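Galactitol 1-phosphate 5-dehydrogenase (Escherichia coli, PDB 4UEJ) oxidises galactitol 1-phosphate to D-tagatose 6-phosphate with NAD(+), as a zinc-dependent homodimeric enzyme of the alcohol dehydrogenase family. Local coordinates at residues N127-P132 / A141-I146. Residues are numbered along the deposited sequence; the frame is centred on the assembly and turned at random.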
# COMPACT_ATOMS: atom_id res chain seq x y z
N ASN A 127 24.15 15.34 13.01
CA ASN A 127 23.73 15.84 11.70
C ASN A 127 24.85 15.84 10.66
O ASN A 127 24.71 16.45 9.61
CB ASN A 127 23.17 17.26 11.80
CG ASN A 127 21.85 17.33 12.54
OD1 ASN A 127 21.69 18.13 13.46
ND2 ASN A 127 20.89 16.50 12.12
N VAL A 128 25.98 15.20 10.97
CA VAL A 128 27.00 15.03 9.93
C VAL A 128 27.44 13.58 9.87
O VAL A 128 27.39 12.84 10.86
CB VAL A 128 28.24 15.92 10.16
CG1 VAL A 128 27.87 17.40 10.04
CG2 VAL A 128 28.87 15.64 11.50
N PHE A 129 27.88 13.19 8.67
CA PHE A 129 28.24 11.82 8.36
C PHE A 129 29.59 11.86 7.67
O PHE A 129 29.74 12.48 6.63
CB PHE A 129 27.17 11.19 7.47
CG PHE A 129 27.53 9.84 6.90
CD1 PHE A 129 27.30 8.69 7.63
CD2 PHE A 129 28.02 9.73 5.61
CE1 PHE A 129 27.60 7.44 7.10
CE2 PHE A 129 28.32 8.49 5.07
CZ PHE A 129 28.11 7.34 5.83
N ALA A 130 30.58 11.21 8.28
CA ALA A 130 31.96 11.31 7.81
C ALA A 130 32.14 10.61 6.47
O ALA A 130 31.69 9.49 6.30
CB ALA A 130 32.91 10.73 8.84
N LEU A 131 32.82 11.29 5.55
CA LEU A 131 33.12 10.74 4.23
C LEU A 131 34.49 10.07 4.21
O LEU A 131 35.38 10.46 4.97
CB LEU A 131 33.08 11.85 3.17
CG LEU A 131 31.86 12.77 3.19
CD1 LEU A 131 31.96 13.85 2.13
CD2 LEU A 131 30.65 11.93 2.99
N PRO A 132 34.66 9.07 3.34
CA PRO A 132 36.01 8.55 3.11
C PRO A 132 36.92 9.67 2.64
O PRO A 132 36.48 10.55 1.91
CB PRO A 132 35.80 7.50 2.00
CG PRO A 132 34.36 7.15 2.08
CD PRO A 132 33.65 8.40 2.51
N ALA A 141 27.64 15.71 -1.56
CA ALA A 141 26.33 16.34 -1.64
C ALA A 141 25.28 15.42 -2.23
O ALA A 141 24.08 15.74 -2.22
CB ALA A 141 26.40 17.62 -2.46
N PHE A 142 25.70 14.26 -2.73
CA PHE A 142 24.74 13.35 -3.34
C PHE A 142 24.35 12.21 -2.43
O PHE A 142 23.45 11.43 -2.76
CB PHE A 142 25.28 12.79 -4.66
CG PHE A 142 25.22 13.77 -5.79
CD1 PHE A 142 26.24 14.67 -6.00
CD2 PHE A 142 24.12 13.80 -6.63
CE1 PHE A 142 26.19 15.58 -7.05
CE2 PHE A 142 24.06 14.71 -7.68
CZ PHE A 142 25.10 15.60 -7.88
N ILE A 143 25.02 12.10 -1.28
CA ILE A 143 24.73 10.98 -0.39
C ILE A 143 23.29 10.99 0.11
O ILE A 143 22.63 9.96 0.08
CB ILE A 143 25.68 10.96 0.80
CG1 ILE A 143 27.09 10.66 0.31
CG2 ILE A 143 25.25 9.91 1.82
CD1 ILE A 143 28.04 10.36 1.42
N GLU A 144 22.82 12.15 0.55
CA GLU A 144 21.45 12.26 1.03
C GLU A 144 20.42 11.87 -0.05
O GLU A 144 19.55 11.02 0.21
CB GLU A 144 21.22 13.68 1.58
CG GLU A 144 20.04 13.81 2.52
CD GLU A 144 18.74 14.02 1.81
OE1 GLU A 144 18.76 14.22 0.57
OE2 GLU A 144 17.68 13.98 2.47
N PRO A 145 20.53 12.42 -1.28
CA PRO A 145 19.55 11.96 -2.27
C PRO A 145 19.69 10.48 -2.69
O PRO A 145 18.67 9.85 -3.01
CB PRO A 145 19.77 12.91 -3.47
CG PRO A 145 21.08 13.57 -3.23
CD PRO A 145 21.23 13.64 -1.73
N ILE A 146 20.90 9.92 -2.63
CA ILE A 146 21.06 8.48 -2.85
C ILE A 146 20.26 7.69 -1.82
O ILE A 146 19.55 6.74 -2.15
CB ILE A 146 22.52 8.05 -2.78
CG1 ILE A 146 23.26 8.62 -3.98
CG2 ILE A 146 22.65 6.52 -2.82
CD1 ILE A 146 24.74 8.55 -3.80
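Strand 128-130 of the GroES-like domain and the residue after it, Leu131, meet the first turn of helix 143-155 in a small apolar contact, in which Phe129 and Leu131 converge on Ile143. The two elements follow each other closely in sequence, and strand 128-130 pairs antiparallel with strand 80-83, Phe129 bonding through its backbone to Ala82. Phe129 and Leu131, two apart along an extended chain, both aim their side chains at the helix; both are bulky and apolar enough to reach it, and the gamma-branched Leu131 puts one methyl forward. Ile143 answers with a single atom: its terminal CD1 lies 3.4 Å from CD2 of Leu131, a tight carbon pair, and 4.1 Å from CE2 of Phe129. With CG1 anti to the carbonyl carbon (chi1 -67°) and the chain extended beyond it (chi2 -168°), Ile143 carries CD1 well out from the helix. Leu131 and Ile143 run past each other in opposite directions, whereas Phe129 crosses Ile143 at about a right angle and offers its ring obliquely. Trp299 of helix 297-307 also packs on Ile143. The next residue, Glu144, is thought, as in related enzymes, to be a ligand of the catalytic zinc, and a bound zinc ion lies about 11 Å from the side chain of Ile143. No hydrogen bond spans the two segments, which implies that their direct attachment rests on dispersion and water exclusion.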